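Local atomic coordinates of pyroglutamyl-peptidase I (PDB entry 6LTQ), a protein that catalyses the hydrolytic removal of N-terminal pyroglutamyl residues from peptides, as a member of the pyroglutamyl peptidase family from a thermophilic, keratin-degrading bacterium. Residues V30-R35 with L81-G86; M34-R39 with M201-Q206. All blocks are in the same frame, centred on the assembly; numbering follows the deposited sequence.

Contact 1. Residues V30-R35 with L81-G86; sequences VNPSMR and LGQAGG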
# COMPACT_ATOMS: atom_id res chain seq x y z
N VAL D 30 6.34 19.01 14.33
CA VAL D 30 7.35 19.46 13.39
C VAL D 30 6.79 19.31 11.98
O VAL D 30 5.80 18.61 11.75
CB VAL D 30 8.67 18.67 13.55
CG1 VAL D 30 8.54 17.27 12.97
CG2 VAL D 30 9.80 19.39 12.88
N ASN D 31 7.43 19.98 11.04
CA ASN D 31 7.12 19.85 9.63
C ASN D 31 8.44 19.78 8.87
O ASN D 31 9.26 20.70 8.99
CB ASN D 31 6.26 21.03 9.15
CG ASN D 31 5.74 20.84 7.72
OD1 ASN D 31 6.45 20.33 6.84
ND2 ASN D 31 4.51 21.29 7.47
N PRO D 32 8.68 18.70 8.11
CA PRO D 32 9.97 18.61 7.40
C PRO D 32 10.25 19.79 6.48
O PRO D 32 11.42 20.15 6.31
CB PRO D 32 9.84 17.29 6.60
CG PRO D 32 8.36 17.08 6.46
CD PRO D 32 7.77 17.60 7.75
N SER D 33 9.24 20.35 5.82
CA SER D 33 9.48 21.52 4.98
C SER D 33 10.05 22.69 5.80
O SER D 33 11.01 23.34 5.37
CB SER D 33 8.22 21.93 4.22
OG SER D 33 7.15 22.29 5.07
N MET D 34 9.46 22.97 6.96
CA MET D 34 9.97 24.06 7.80
C MET D 34 11.41 23.77 8.25
O MET D 34 12.28 24.65 8.18
CB MET D 34 9.04 24.24 9.01
CG MET D 34 9.39 25.40 10.01
SD MET D 34 8.05 25.49 11.22
CE MET D 34 8.81 26.56 12.45
N ARG D 35 11.69 22.54 8.68
CA ARG D 35 13.05 22.22 9.15
C ARG D 35 14.09 22.38 8.04
O ARG D 35 15.18 22.90 8.29
CB ARG D 35 13.11 20.81 9.71
CG ARG D 35 12.22 20.58 10.89
CD ARG D 35 12.90 20.98 12.18
NE ARG D 35 14.16 20.29 12.36
CZ ARG D 35 14.30 19.16 13.05
NH1 ARG D 35 15.49 18.60 13.18
NH2 ARG D 35 13.23 18.59 13.61
N LEU D 81 8.14 23.77 -0.67
CA LEU D 81 8.27 22.49 0.03
C LEU D 81 7.06 22.25 0.91
O LEU D 81 6.51 23.18 1.51
CB LEU D 81 9.53 22.44 0.90
CG LEU D 81 10.86 22.79 0.25
CD1 LEU D 81 12.00 22.63 1.27
CD2 LEU D 81 11.12 21.96 -1.03
N GLY D 82 6.65 20.98 1.00
CA GLY D 82 5.55 20.64 1.87
C GLY D 82 5.67 19.20 2.35
O GLY D 82 6.40 18.39 1.76
N GLN D 83 4.95 18.91 3.42
CA GLN D 83 4.92 17.57 4.01
C GLN D 83 3.88 16.71 3.28
O GLN D 83 2.75 17.14 3.08
CB GLN D 83 4.60 17.66 5.50
CG GLN D 83 4.39 16.34 6.19
CD GLN D 83 3.83 16.51 7.58
OE1 GLN D 83 4.54 16.92 8.50
NE2 GLN D 83 2.54 16.23 7.74
N ALA D 84 4.28 15.51 2.87
CA ALA D 84 3.34 14.53 2.30
C ALA D 84 3.46 13.26 3.13
O ALA D 84 4.13 12.31 2.70
CB ALA D 84 3.62 14.26 0.80
N GLY D 85 2.84 13.26 4.31
CA GLY D 85 2.90 12.12 5.20
C GLY D 85 2.41 10.85 4.53
O GLY D 85 1.30 10.83 3.98
N GLY D 86 3.22 9.80 4.57
CA GLY D 86 2.91 8.57 3.87
C GLY D 86 3.69 8.38 2.58
O GLY D 86 3.75 7.25 2.07
O HOH W 1 3.60 19.01 10.23
O HOH W 2 3.20 20.98 4.67
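Asn31 OD1 rests against the aliphatic part of Gln83, 3.5 Å from its CB, while accepting two bonds from Ser33. The hydroxyl donates to it over 2.7 Å (Ser33 OG to Asn31 OD1), standing well above the carboxamide plane. The second donor, Ser33 N, lies 3.0 Å from Asn31 OD1 and is tilted from that plane on the same face; with Asn31 just before helix 32-40, this is an N-cap bond. Ser33 chi1 of 61° puts OG between its backbone N and carbonyl carbon, on the side of the cap, so that hydroxyl and N-H converge on the same oxygen. OG also accepts from Phe22 N, so the buried hydroxyl is tied to the end of strand 15-22.

On the strand side, Ser33 CB packs on Leu81 CB at 3.6 Å. Backbones come close here too: the CA atoms of Ser33 and Gly82 are 5.1 Å apart. The Pro32 ring lies across the extended Gln83 chain at about a right angle, with Pro32 CD 3.4 Å from Gln83 OE1.

No direct hydrogen bond spans the two segments; the polar link is made by two waters. One donates to both Val30 O and Gln83 OE1, the latter at 2.9 Å, and Gln187 NE2 gives OE1 a further bond. The other accepts from Asn31 ND2 and from Gln83 N, the latter at 3.0 Å; Asn31 ND2 also binds Glu23 O. Both bonds to Asn31 OD1 thus come from its own segment, and strand 77-83 contributes packing against Pro32 and Ser33 and water-mediated links to Val30 and Asn31, not the cap itself.

Contact 2. Residues M34-R39 with M201-Q206; sequences MRIVKR and MTLELQ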
# COMPACT_ATOMS: atom_id res chain seq x y z
N MET D 34 9.46 22.97 6.96
CA MET D 34 9.97 24.06 7.80
C MET D 34 11.41 23.77 8.25
O MET D 34 12.28 24.65 8.18
CB MET D 34 9.04 24.24 9.01
CG MET D 34 9.39 25.40 10.01
SD MET D 34 8.05 25.49 11.22
CE MET D 34 8.81 26.56 12.45
N ARG D 35 11.69 22.54 8.68
CA ARG D 35 13.05 22.22 9.15
C ARG D 35 14.09 22.38 8.04
O ARG D 35 15.18 22.90 8.29
CB ARG D 35 13.11 20.81 9.71
CG ARG D 35 12.22 20.58 10.89
CD ARG D 35 12.90 20.98 12.18
NE ARG D 35 14.16 20.29 12.36
CZ ARG D 35 14.30 19.16 13.05
NH1 ARG D 35 15.49 18.60 13.18
NH2 ARG D 35 13.23 18.59 13.61
N ILE D 36 13.78 21.92 6.82
CA ILE D 36 14.74 22.05 5.72
C ILE D 36 14.98 23.52 5.40
O ILE D 36 16.12 23.93 5.10
CB ILE D 36 14.25 21.31 4.46
CG1 ILE D 36 14.17 19.80 4.67
CG2 ILE D 36 15.16 21.62 3.25
CD1 ILE D 36 13.59 19.09 3.44
N VAL D 37 13.92 24.32 5.39
CA VAL D 37 14.07 25.74 5.07
C VAL D 37 14.97 26.40 6.11
O VAL D 37 15.89 27.16 5.77
CB VAL D 37 12.69 26.42 4.99
CG1 VAL D 37 12.86 27.95 4.97
CG2 VAL D 37 11.93 25.97 3.73
N LYS D 38 14.74 26.09 7.39
CA LYS D 38 15.60 26.62 8.46
C LYS D 38 17.03 26.15 8.28
O LYS D 38 17.97 26.93 8.45
CB LYS D 38 15.08 26.18 9.84
CG LYS D 38 13.72 26.77 10.24
CD LYS D 38 13.32 26.31 11.66
CE LYS D 38 13.49 24.78 11.84
NZ LYS D 38 12.85 24.25 13.09
N ARG D 39 17.22 24.88 7.93
CA ARG D 39 18.58 24.38 7.75
C ARG D 39 19.30 25.09 6.60
O ARG D 39 20.48 25.40 6.71
CB ARG D 39 18.56 22.87 7.52
CG ARG D 39 19.94 22.27 7.42
CD ARG D 39 19.91 20.79 7.73
NE ARG D 39 19.77 20.54 9.16
CZ ARG D 39 19.88 19.34 9.71
NH1 ARG D 39 20.14 18.29 8.94
NH2 ARG D 39 19.74 19.19 11.02
N MET D 201 11.92 9.60 5.77
CA MET D 201 13.24 9.87 5.21
C MET D 201 13.94 10.85 6.14
O MET D 201 13.32 11.82 6.57
CB MET D 201 13.14 10.43 3.78
CG MET D 201 14.51 10.65 3.08
SD MET D 201 14.27 11.36 1.43
CE MET D 201 13.85 9.90 0.46
N THR D 202 15.20 10.56 6.48
CA THR D 202 15.89 11.42 7.45
C THR D 202 15.96 12.86 6.96
O THR D 202 15.96 13.14 5.76
CB THR D 202 17.32 10.91 7.73
OG1 THR D 202 18.12 11.03 6.54
CG2 THR D 202 17.31 9.46 8.20
N LEU D 203 16.03 13.78 7.93
CA LEU D 203 16.21 15.20 7.59
C LEU D 203 17.46 15.40 6.76
O LEU D 203 17.47 16.20 5.81
CB LEU D 203 16.28 16.03 8.88
CG LEU D 203 16.47 17.54 8.64
CD1 LEU D 203 15.25 18.17 7.93
CD2 LEU D 203 16.74 18.23 9.98
N GLU D 204 18.53 14.67 7.08
CA GLU D 204 19.78 14.84 6.35
C GLU D 204 19.60 14.52 4.86
O GLU D 204 20.03 15.29 3.99
CB GLU D 204 20.88 13.97 6.98
CG GLU D 204 21.03 14.16 8.51
CD GLU D 204 20.09 13.27 9.35
OE1 GLU D 204 20.41 12.07 9.53
OE2 GLU D 204 19.06 13.76 9.85
N LEU D 205 18.92 13.42 4.55
CA LEU D 205 18.74 13.05 3.15
C LEU D 205 17.75 13.99 2.45
O LEU D 205 17.98 14.38 1.29
CB LEU D 205 18.28 11.59 3.04
CG LEU D 205 18.24 11.03 1.61
CD1 LEU D 205 19.60 11.13 0.90
CD2 LEU D 205 17.71 9.58 1.60
N GLN D 206 16.66 14.37 3.12
CA GLN D 206 15.73 15.33 2.52
C GLN D 206 16.42 16.66 2.24
O GLN D 206 16.20 17.29 1.20
CB GLN D 206 14.52 15.57 3.43
CG GLN D 206 13.67 14.36 3.71
CD GLN D 206 12.32 14.75 4.23
OE1 GLN D 206 11.80 15.82 3.90
NE2 GLN D 206 11.74 13.90 5.06
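Leu203 CD2 lies over one face of the Arg39 guanidinium, 3.2 Å above its plane and offset toward the rim. The nearest atoms are Arg39 CZ and NH2, each 3.3 Å from Leu203 CD2. The same methyl meets Arg35 NH1 obliquely at 3.5 Å, so two arginines one helical turn apart pack around one leucine tip. The other methyl, Leu203 CD1, touches both Arg35 CB and Ile36 CG1, each at 3.8 Å. Beside it, Ile36 CD1 touches Gln206 CB at 3.6 Å, the two side chains crossing at about a right angle.

Leu203 reaches this far because its CG is anti to the backbone N (chi1 180°), directing the branch at helix 32-40. Replacing it with an alanine would probably open a gap beside Ile36 and leave the Arg39 guanidinium without the methyl over one face, freer to turn. Glu204 CG lies at the edge of that guanidinium; its OE2 is 4.7 Å from Arg39 NH1, too far for contact, though the opposite charges probably attract.

Further out, Thr202 caps the helix by accepting from Leu205 N. Gln206 NE2 donates to Met201 O over 3.0 Å and also to Pro182 O, whereas its buried OE1 has no partner in the model. Thr202 and Leu205 also pack on Thr202 and Pro185 of a second subunit. The two helices lie side by side against the sheet: Ile36 meets Val210 of helix 203-215 and Leu181 of strand 175-181, Gln206 also touches Leu181, and Val37 packs on Thr52 and Ile54 of strand 48-55.

In the fold
Both contacts use helix 32-40, which links the parallel strands 15-22 and 48-55 in a beta-alpha-beta crossover. Contact 1 sets its first turn against the end of strand 77-83 and is the more deeply buried, its centre about 9 Å from the centre of the chain. Contact 2 takes the following turns to the start of helix 203-215, its centre about 13 Å from that of the chain, where arginine ends reach the surface. Polar capping and water bridges characterise the inner contact; methyl packing, partly against guanidinium groups, characterises the outer one. Their centres are about 8 Å apart, and they meet directly where Pro32 CB lies 3.6 Å from Gln206 OE1.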